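Local coordinates for protein cellulose 1,4-beta-cellobiosidase (Thermobifida fusca, PDB 4JJJ) that probably hydrolyses the beta-1,4 linkages of cellulose to release cellobiose, the chain being the family 48 glycoside hydrolase catalytic domain of a longer secreted enzyme, at residues Trp420-Val425 with Ala439-Trp444; Gln324-Val329 with Phe415-Trp420. The protein carries 1 engineered substitution. One frame throughout, in Å; residues are numbered along the deposited sequence. Where two conformers were deposited one is given.

In the fold
Helix 416-432 serves both contacts, whose centres lie about 9 Å apart; Trp420 lies in a segment of each, though it touches across only in interaction 2. Interaction 2 has its centre about 10 Å from the centre of the chain and faces bound sugar; interaction 1, about 19 Å from that centre, borders a calcium site. Arg424 of segment 420-425 probably ties the two together, its NH1 lying 2.9 Å from Gly325 O and 2.9 Å from Gln327 O. On the sugar side, Trp420 lies, side chain to side chain, about 3 Å from Glu51, the predicted proton donor, and about 4 Å from Asn224, an engineered residue at the predicted nucleophile position.

Interaction 1. Residues Trp420-Val425 with Ala439-Trp444; sequences WNMERV and AILDKW. With CA (calcium ion), chain G.
Met422, in the conformer described here (one of two, and its contacts hold for that one), lies over one face of the Trp444 indole and carries most of this buried contact. Its CG makes a CH-pi contact 3.7 Å from the centroid of the six-membered ring, placed toward the rim. SD is 4.5 Å from the centroid of the five-membered ring, a Met-aromatic contact over the same face. With CG anti to the backbone N (chi1 -153°) and bends at both chi2 and chi3, the methionine curls along the indole, and Met422 CE ends 3.6 Å from Trp444 CD1. The indole N-H is taken up by Gln418, whose OE1 accepts from Trp444 NE1.

The remaining contacts are aliphatic. Met422 CE meets Ile440 CG2 at 3.7 Å, while SD touches Leu441 CD2. Alongside, Val425 turns CG1 toward Leu441, meeting CG at 4.0 Å as the two side chains run past each other in opposite directions. These residues join consecutive helices, 416-432 and 435-450, of the (alpha/alpha)6 barrel, a short turn apart. The axes of 420-425 and 439-444 approach to 10.5 Å, their directions 129° apart, so the hairpin is splayed here rather than closely antiparallel. No hydrogen bond crosses between the segments; Leu363 of helix 348-365 packs on Val425 and Thr508 of helix 499-516 on Met422.

Metal coordination occupies the outer side of helix 435-450. Asp442 binds calcium through OD2 alone, at 2.2 Å, and Glu438, one turn earlier, is the second carboxylate ligand. Three waters also coordinate the ion. One of them, water 1, donates to Asp442 OD1 at 2.7 Å, and the hydroxyl of Tyr512 is hydrogen-bonded to the same oxygen. These bonds fix the rotation of the carboxylate.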
ATOM      1  N   TRP A 420       9.698   3.997  -4.657  1.00  4.41           N
ATOM      2  CA  TRP A 420       8.386   3.641  -5.220  1.00  4.40           C
ATOM      3  C   TRP A 420       7.728   4.888  -5.865  1.00  4.88           C
ATOM      4  O   TRP A 420       7.210   4.841  -7.017  1.00  4.40           O
ATOM      5  CB  TRP A 420       7.509   3.002  -4.222  1.00  4.45           C
ATOM      6  CG  TRP A 420       7.753   1.584  -3.953  1.00  4.58           C
ATOM      7  CD1 TRP A 420       8.543   0.736  -4.633  1.00  4.71           C
ATOM      8  CD2 TRP A 420       7.044   0.779  -2.986  1.00  5.11           C
ATOM      9  NE1 TRP A 420       8.434  -0.514  -4.112  1.00  4.80           N
ATOM     10  CE2 TRP A 420       7.493  -0.533  -3.126  1.00  4.61           C
ATOM     11  CE3 TRP A 420       6.061   1.078  -2.039  1.00  4.94           C
ATOM     12  CZ2 TRP A 420       6.991  -1.573  -2.373  1.00  5.16           C
ATOM     13  CZ3 TRP A 420       5.541   0.034  -1.263  1.00  5.12           C
ATOM     14  CH2 TRP A 420       5.999  -1.264  -1.440  1.00  5.16           C
ATOM     15  N   ASN A 421       7.770   6.029  -5.142  1.00  4.67           N
ATOM     16  CA  ASN A 421       7.250   7.275  -5.716  1.00  5.29           C
ATOM     17  C   ASN A 421       8.102   7.772  -6.867  1.00  5.05           C
ATOM     18  O   ASN A 421       7.603   8.023  -7.994  1.00  5.02           O
ATOM     19  CB  ASN A 421       7.123   8.320  -4.643  1.00  5.96           C
ATOM     20  CG  ASN A 421       7.016   9.696  -5.219  1.00  7.57           C
ATOM     21  OD1 ASN A 421       6.228   9.911  -6.069  1.00  8.64           O
ATOM     22  ND2 ASN A 421       7.648  10.668  -4.544  1.00  9.72           N
ATOM     23  N   MET A 422       9.391   7.819  -6.651  0.70  5.25           N
ATOM     24  CA  MET A 422      10.294   8.431  -7.596  0.70  5.42           C
ATOM     25  C   MET A 422      10.314   7.704  -8.901  0.70  5.40           C
ATOM     26  O   MET A 422      10.428   8.336  -9.932  0.70  4.70           O
ATOM     27  CB  MET A 422      11.726   8.678  -7.101  0.70  5.81           C
ATOM     28  CG  MET A 422      12.439   9.840  -7.786  0.70  6.37           C
ATOM     29  SD  MET A 422      11.605  11.440  -7.775  0.70  6.13           S
ATOM     30  CE  MET A 422      11.342  11.728  -6.026  0.70  6.75           C
ATOM     31  N   GLU A 423      10.234   6.375  -8.846  1.00  5.11           N
ATOM     32  CA  GLU A 423      10.185   5.584 -10.139  1.00  5.24           C
ATOM     33  C   GLU A 423       8.996   6.025 -11.025  1.00  5.14           C
ATOM     34  O   GLU A 423       9.154   6.138 -12.235  1.00  5.93           O
ATOM     35  CB  GLU A 423      10.064   4.102  -9.890  1.00  6.36           C
ATOM     36  CG  GLU A 423      10.362   3.280 -11.140  1.00  6.68           C
ATOM     37  CD  GLU A 423      10.161   1.814 -10.945  1.00  7.65           C
ATOM     38  OE1 GLU A 423      10.704   1.290  -9.947  1.00  8.97           O
ATOM     39  OE2 GLU A 423       9.506   1.251 -11.810  1.00  9.19           O
ATOM     40  N   ARG A 424       7.888   6.366 -10.379  1.00  5.02           N
ATOM     41  CA  ARG A 424       6.727   6.742 -11.136  1.00  5.11           C
ATOM     42  C   ARG A 424       6.957   8.173 -11.733  1.00  5.08           C
ATOM     43  O   ARG A 424       6.567   8.436 -12.867  1.00  4.90           O
ATOM     44  CB  ARG A 424       5.498   6.763 -10.256  1.00  4.65           C
ATOM     45  CG  ARG A 424       5.144   5.399  -9.613  1.00  4.50           C
ATOM     46  CD  ARG A 424       4.418   5.629  -8.314  1.00  4.85           C
ATOM     47  NE  ARG A 424       4.209   4.368  -7.640  1.00  5.11           N
ATOM     48  CZ  ARG A 424       4.008   4.195  -6.329  1.00  4.96           C
ATOM     49  NH1 ARG A 424       3.932   5.227  -5.571  1.00  4.77           N
ATOM     50  NH2 ARG A 424       3.981   2.939  -5.821  1.00  5.74           N
ATOM     51  N   VAL A 425       7.601   9.037 -10.928  1.00  5.58           N
ATOM     52  CA  VAL A 425       7.994  10.381 -11.408  1.00  5.07           C
ATOM     53  C   VAL A 425       8.960  10.244 -12.584  1.00  4.78           C
ATOM     54  O   VAL A 425       8.826  10.978 -13.576  1.00  4.98           O
ATOM     55  CB  VAL A 425       8.598  11.210 -10.241  1.00  4.97           C
ATOM     56  CG1 VAL A 425       9.029  12.594 -10.730  1.00  5.50           C
ATOM     57  CG2 VAL A 425       7.553  11.308  -9.120  1.00  5.34           C
ATOM     58  N   ALA A 439      12.269  18.641 -12.474  1.00  6.66           N
ATOM     59  CA  ALA A 439      12.830  19.442 -11.371  1.00  7.17           C
ATOM     60  C   ALA A 439      12.959  18.640 -10.126  1.00  6.55           C
ATOM     61  O   ALA A 439      13.974  18.770  -9.427  1.00  7.94           O
ATOM     62  CB  ALA A 439      12.020  20.671 -11.131  1.00  7.28           C
ATOM     63  N   ILE A 440      11.943  17.824  -9.798  1.00  6.13           N
ATOM     64  CA  ILE A 440      12.074  16.937  -8.619  1.00  6.14           C
ATOM     65  C   ILE A 440      13.243  15.977  -8.767  1.00  6.20           C
ATOM     66  O   ILE A 440      14.109  15.801  -7.840  1.00  5.90           O
ATOM     67  CB  ILE A 440      10.729  16.186  -8.408  1.00  6.14           C
ATOM     68  CG1 ILE A 440       9.613  17.122  -8.056  1.00  6.57           C
ATOM     69  CG2 ILE A 440      10.905  15.184  -7.256  1.00  6.74           C
ATOM     70  CD1 ILE A 440       8.230  16.524  -8.129  1.00  6.18           C
ATOM     71  N   LEU A 441      13.305  15.297  -9.910  1.00  6.22           N
ATOM     72  CA  LEU A 441      14.342  14.328 -10.177  1.00  5.75           C
ATOM     73  C   LEU A 441      15.752  14.917 -10.163  1.00  6.04           C
ATOM     74  O   LEU A 441      16.703  14.322  -9.617  1.00  5.91           O
ATOM     75  CB  LEU A 441      14.061  13.743 -11.544  1.00  5.70           C
ATOM     76  CG  LEU A 441      12.881  12.806 -11.579  1.00  6.28           C
ATOM     77  CD1 LEU A 441      12.360  12.626 -13.007  1.00  6.15           C
ATOM     78  CD2 LEU A 441      13.273  11.443 -11.029  1.00  6.68           C
ATOM     79  N   ASP A 442      15.916  16.159 -10.706  1.00  6.53           N
ATOM     80  CA  ASP A 442      17.248  16.723 -10.767  1.00  7.85           C
ATOM     81  C   ASP A 442      17.818  16.957  -9.372  1.00  8.22           C
ATOM     82  O   ASP A 442      19.062  16.982  -9.252  1.00  8.47           O
ATOM     83  CB  ASP A 442      17.202  18.031 -11.595  1.00  9.48           C
ATOM     84  CG  ASP A 442      17.133  17.792 -13.126  1.00 10.22           C
ATOM     85  OD1 ASP A 442      17.313  16.714 -13.668  1.00 11.60           O
ATOM     86  OD2 ASP A 442      16.861  18.858 -13.763  1.00 12.37           O
ATOM     87  N   LYS A 443      16.967  17.220  -8.384  1.00  7.61           N
ATOM     88  CA  LYS A 443      17.436  17.352  -7.019  1.00  7.90           C
ATOM     89  C   LYS A 443      17.479  16.023  -6.252  1.00  7.74           C
ATOM     90  O   LYS A 443      18.350  15.817  -5.420  1.00  8.42           O
ATOM     91  CB  LYS A 443      16.548  18.371  -6.349  1.00  9.39           C
ATOM     92  CG  LYS A 443      17.009  18.681  -4.933  1.00 11.14           C
ATOM     93  CD  LYS A 443      16.317  19.859  -4.255  1.00 13.19           C
ATOM     94  CE  LYS A 443      16.899  20.138  -2.863  1.00 14.95           C
ATOM     95  NZ  LYS A 443      16.341  21.394  -2.206  1.00 16.72           N
ATOM     96  N   TRP A 444      16.564  15.129  -6.527  1.00  6.28           N
ATOM     97  CA  TRP A 444      16.538  13.841  -5.800  1.00  6.07           C
ATOM     98  C   TRP A 444      17.602  12.878  -6.210  1.00  6.37           C
ATOM     99  O   TRP A 444      18.178  12.187  -5.378  1.00  6.56           O
ATOM    100  CB  TRP A 444      15.087  13.192  -5.964  1.00  5.52           C
ATOM    101  CG  TRP A 444      14.868  11.945  -5.218  1.00  5.61           C
ATOM    102  CD1 TRP A 444      14.258  11.848  -3.976  1.00  6.00           C
ATOM    103  CD2 TRP A 444      15.199  10.628  -5.609  1.00  5.39           C
ATOM    104  NE1 TRP A 444      14.206  10.577  -3.586  1.00  5.84           N
ATOM    105  CE2 TRP A 444      14.816   9.776  -4.533  1.00  5.44           C
ATOM    106  CE3 TRP A 444      15.799  10.070  -6.712  1.00  5.20           C
ATOM    107  CZ2 TRP A 444      14.975   8.397  -4.587  1.00  6.07           C
ATOM    108  CZ3 TRP A 444      16.004   8.697  -6.744  1.00  5.83           C
ATOM    109  CH2 TRP A 444      15.600   7.892  -5.716  1.00  5.94           C
TER
HETATM  110 CA    CA G 706      17.366  18.935 -15.946  1.00 31.01          CA
HETATM  111  O   HOH W   1      17.308  16.556 -16.375  1.00 19.35           O
HETATM  112  O   HOH W   2      18.885  17.869 -17.419  1.00 17.81           O
HETATM  113  O   HOH W   3      18.497  20.675 -16.704  0.50 32.30           O

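Interaction 2. Residues Gln324-Val329 with Phe415-Trp420. With BGC (beta-D-glucopyranose), chain B.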
ATOM      1  N   GLN A 324       3.708  10.730   0.536  1.00  4.35           N
ATOM      2  CA  GLN A 324       4.408  10.886  -0.729  1.00  4.21           C
ATOM      3  C   GLN A 324       4.626   9.554  -1.452  1.00  4.42           C
ATOM      4  O   GLN A 324       4.612   9.424  -2.685  1.00  5.21           O
ATOM      5  CB  GLN A 324       5.788  11.550  -0.533  1.00  4.33           C
ATOM      6  CG  GLN A 324       6.797  10.828   0.363  1.00  4.40           C
ATOM      7  CD  GLN A 324       7.708   9.878  -0.350  1.00  4.36           C
ATOM      8  OE1 GLN A 324       7.858   9.949  -1.575  1.00  4.89           O
ATOM      9  NE2 GLN A 324       8.329   8.945   0.392  1.00  4.50           N
ATOM     10  N   GLY A 325       4.896   8.527  -0.692  1.00  4.45           N
ATOM     11  CA  GLY A 325       5.229   7.195  -1.238  1.00  4.13           C
ATOM     12  C   GLY A 325       4.113   6.539  -1.964  1.00  4.26           C
ATOM     13  O   GLY A 325       4.396   5.543  -2.734  1.00  4.71           O
ATOM     14  N   TYR A 326       2.883   6.980  -1.757  1.00  4.24           N
ATOM     15  CA  TYR A 326       1.688   6.453  -2.436  1.00  4.29           C
ATOM     16  C   TYR A 326       1.405   7.134  -3.753  1.00  4.67           C
ATOM     17  O   TYR A 326       0.663   6.655  -4.568  1.00  5.26           O
ATOM     18  CB  TYR A 326       0.415   6.528  -1.569  1.00  4.31           C
ATOM     19  CG  TYR A 326       0.341   5.482  -0.478  1.00  4.32           C
ATOM     20  CD1 TYR A 326       1.433   5.005   0.198  1.00  4.74           C
ATOM     21  CD2 TYR A 326      -0.934   5.103  -0.069  1.00  4.09           C
ATOM     22  CE1 TYR A 326       1.281   4.078   1.202  1.00  4.82           C
ATOM     23  CE2 TYR A 326      -1.115   4.137   0.916  1.00  5.16           C
ATOM     24  CZ  TYR A 326      -0.036   3.640   1.532  1.00  4.89           C
ATOM     25  OH  TYR A 326      -0.213   2.661   2.487  1.00  6.73           O
ATOM     26  N   GLN A 327       1.925   8.365  -3.932  1.00  4.04           N
ATOM     27  CA  GLN A 327       1.455   9.109  -5.084  1.00  4.38           C
ATOM     28  C   GLN A 327       1.903   8.467  -6.378  1.00  4.69           C
ATOM     29  O   GLN A 327       2.968   7.841  -6.408  1.00  4.36           O
ATOM     30  CB  GLN A 327       1.892  10.584  -5.041  1.00  4.44           C
ATOM     31  CG  GLN A 327       1.624  11.292  -3.685  1.00  4.61           C
ATOM     32  CD  GLN A 327       0.161  11.103  -3.238  1.00  4.90           C
ATOM     33  OE1 GLN A 327      -0.051  10.513  -2.116  1.00  6.68           O
ATOM     34  NE2 GLN A 327      -0.746  11.377  -4.011  1.00  4.45           N
ATOM     35  N   ASN A 328       1.126   8.680  -7.420  1.00  4.70           N
ATOM     36  CA  ASN A 328       1.415   7.993  -8.657  1.00  4.53           C
ATOM     37  C   ASN A 328       1.072   8.900  -9.795  1.00  5.24           C
ATOM     38  O   ASN A 328      -0.023   8.845 -10.358  1.00  5.04           O
ATOM     39  CB  ASN A 328       0.673   6.660  -8.750  1.00  4.71           C
ATOM     40  CG  ASN A 328       1.266   5.753  -9.777  1.00  4.88           C
ATOM     41  OD1 ASN A 328       1.676   6.192 -10.845  1.00  5.90           O
ATOM     42  ND2 ASN A 328       1.371   4.454  -9.448  1.00  4.98           N
ATOM     43  N   VAL A 329       2.081   9.705 -10.118  1.00  5.14           N
ATOM     44  CA  VAL A 329       1.840  10.720 -11.125  1.00  5.14           C
ATOM     45  C   VAL A 329       1.696  10.068 -12.512  1.00  5.53           C
ATOM     46  O   VAL A 329       1.116  10.694 -13.436  1.00  5.72           O
ATOM     47  CB  VAL A 329       2.934  11.752 -11.108  1.00  4.93           C
ATOM     48  CG1 VAL A 329       2.839  12.527  -9.786  1.00  4.89           C
ATOM     49  CG2 VAL A 329       4.315  11.232 -11.454  1.00  5.17           C
ATOM     50  N   PHE A 415      13.224   4.106   3.261  1.00  5.32           N
ATOM     51  CA  PHE A 415      13.666   4.571   1.951  1.00  5.32           C
ATOM     52  C   PHE A 415      12.910   3.963   0.785  1.00  5.15           C
ATOM     53  O   PHE A 415      12.880   4.617  -0.260  1.00  6.02           O
ATOM     54  CB  PHE A 415      15.159   4.398   1.775  1.00  5.76           C
ATOM     55  CG  PHE A 415      15.711   4.870   0.484  1.00  5.89           C
ATOM     56  CD1 PHE A 415      16.023   6.220   0.244  1.00  6.60           C
ATOM     57  CD2 PHE A 415      15.935   3.977  -0.519  1.00  6.67           C
ATOM     58  CE1 PHE A 415      16.569   6.659  -0.943  1.00  6.49           C
ATOM     59  CE2 PHE A 415      16.459   4.386  -1.727  1.00  6.15           C
ATOM     60  CZ  PHE A 415      16.805   5.738  -1.931  1.00  6.14           C
ATOM     61  N   GLY A 416      12.318   2.825   0.986  1.00  5.14           N
ATOM     62  CA  GLY A 416      11.533   2.216  -0.098  1.00  5.12           C
ATOM     63  C   GLY A 416      10.490   3.146  -0.662  1.00  4.91           C
ATOM     64  O   GLY A 416      10.228   3.138  -1.867  1.00  4.93           O
ATOM     65  N   PHE A 417       9.839   3.973   0.161  1.00  4.92           N
ATOM     66  CA  PHE A 417       8.809   4.807  -0.389  1.00  4.89           C
ATOM     67  C   PHE A 417       9.374   5.885  -1.297  1.00  4.58           C
ATOM     68  O   PHE A 417       8.724   6.360  -2.213  1.00  4.59           O
ATOM     69  CB  PHE A 417       8.036   5.455   0.753  1.00  5.01           C
ATOM     70  CG  PHE A 417       6.972   4.623   1.379  1.00  5.29           C
ATOM     71  CD1 PHE A 417       6.006   3.980   0.607  1.00  5.58           C
ATOM     72  CD2 PHE A 417       6.992   4.419   2.726  1.00  5.94           C
ATOM     73  CE1 PHE A 417       4.973   3.227   1.225  1.00  5.76           C
ATOM     74  CE2 PHE A 417       6.012   3.669   3.308  1.00  5.87           C
ATOM     75  CZ  PHE A 417       5.016   3.092   2.570  1.00  5.90           C
ATOM     76  N   GLN A 418      10.641   6.272  -1.065  1.00  4.09           N
ATOM     77  CA  GLN A 418      11.325   7.256  -1.937  1.00  4.23           C
ATOM     78  C   GLN A 418      11.370   6.743  -3.360  1.00  3.97           C
ATOM     79  O   GLN A 418      10.955   7.432  -4.305  1.00  4.19           O
ATOM     80  CB  GLN A 418      12.755   7.532  -1.559  1.00  4.65           C
ATOM     81  CG  GLN A 418      12.983   8.190  -0.198  1.00  4.63           C
ATOM     82  CD  GLN A 418      12.407   9.536  -0.130  1.00  4.91           C
ATOM     83  OE1 GLN A 418      12.715  10.443  -0.997  1.00  5.56           O
ATOM     84  NE2 GLN A 418      11.537   9.771   0.858  1.00  4.50           N
ATOM     85  N   VAL A 419      11.808   5.474  -3.532  1.00  4.03           N
ATOM     86  CA  VAL A 419      11.943   4.861  -4.876  1.00  4.56           C
ATOM     87  C   VAL A 419      10.627   4.452  -5.438  1.00  4.38           C
ATOM     88  O   VAL A 419      10.444   4.515  -6.680  1.00  4.93           O
ATOM     89  CB  VAL A 419      13.032   3.801  -4.888  1.00  4.74           C
ATOM     90  CG1 VAL A 419      14.411   4.425  -4.747  1.00  5.49           C
ATOM     91  CG2 VAL A 419      12.845   2.726  -3.844  1.00  4.97           C
ATOM     92  N   TRP A 420       9.698   3.997  -4.657  1.00  4.41           N
ATOM     93  CA  TRP A 420       8.386   3.641  -5.220  1.00  4.40           C
ATOM     94  C   TRP A 420       7.728   4.888  -5.865  1.00  4.88           C
ATOM     95  O   TRP A 420       7.210   4.841  -7.017  1.00  4.40           O
ATOM     96  CB  TRP A 420       7.509   3.002  -4.222  1.00  4.45           C
ATOM     97  CG  TRP A 420       7.753   1.584  -3.953  1.00  4.58           C
ATOM     98  CD1 TRP A 420       8.543   0.736  -4.633  1.00  4.71           C
ATOM     99  CD2 TRP A 420       7.044   0.779  -2.986  1.00  5.11           C
ATOM    100  NE1 TRP A 420       8.434  -0.514  -4.112  1.00  4.80           N
ATOM    101  CE2 TRP A 420       7.493  -0.533  -3.126  1.00  4.61           C
ATOM    102  CE3 TRP A 420       6.061   1.078  -2.039  1.00  4.94           C
ATOM    103  CZ2 TRP A 420       6.991  -1.573  -2.373  1.00  5.16           C
ATOM    104  CZ3 TRP A 420       5.541   0.034  -1.263  1.00  5.12           C
ATOM    105  CH2 TRP A 420       5.999  -1.264  -1.440  1.00  5.16           C
TER
HETATM  106  C2  BGC B   2       6.449  -4.608   2.824  0.50  2.90           C
HETATM  107  C3  BGC B   2       5.407  -4.035   1.866  0.50  2.77           C
HETATM  108  C4  BGC B   2       4.924  -2.641   2.363  0.50  2.76           C
HETATM  109  C5  BGC B   2       6.106  -1.717   2.748  0.50  2.74           C
HETATM  110  C6  BGC B   2       5.600  -0.449   3.395  0.50  2.74           C
HETATM  111  C1  BGC B   2       7.575  -3.625   3.087  0.50  3.11           C
HETATM  112  O2  BGC B   2       7.024  -5.779   2.260  0.50  2.92           O
HETATM  113  O3  BGC B   2       4.326  -4.995   1.779  0.50  2.86           O
HETATM  114  O4  BGC B   2       4.118  -2.047   1.325  0.50  2.67           O
HETATM  115  O5  BGC B   2       6.967  -2.440   3.637  0.50  2.90           O
HETATM  116  O6  BGC B   2       4.822  -0.739   4.541  0.50  2.72           O
HETATM  117  O   HOH W   4       9.752   9.878  -3.434  1.00 25.14           O
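A buried contact of mixed character sets Phe417, near the start of helix 416-432, against the 3-10 turn after strand 321-323, between two sugar-binding sites: Phe417 and Trp420 line one, Tyr326 the other. The Phe417 and Tyr326 side chains run alongside in the same direction, with Tyr326 CE1 3.8 Å from Phe417 CE1 at the edge of the tyrosine ring. Gly325, lacking a side chain, comes close: its CA is 3.7 Å from Phe417 O, and a CB would collide with the phenylalanine ring. Gln324 NE2 packs 3.5 Å from Phe417 CB, its amide plane steep to the ring (85°), and bonds to Asn412 OD1. With CG anti to its carbonyl carbon (chi1 -82°), Phe417 reaches the sugar, CZ lying 3.7 Å from glucose C6. Trp420 presents its edge, CH2 3.4 Å from glucose O4 in the ring plane. Cutting Phe417 back to an alanine is likely to leave glucose C6 without this apolar neighbour and open a gap beside Tyr326. Water 4 donates to Gln324 OE1 at 2.7 Å and to Gln418 O at 2.9 Å. Behind the turn, Leu363 of helix 348-365 packs on Gln324 and Asn328 caps helix 329-337; on the helix side, Leu469 of strand 465-473 touches Gln418.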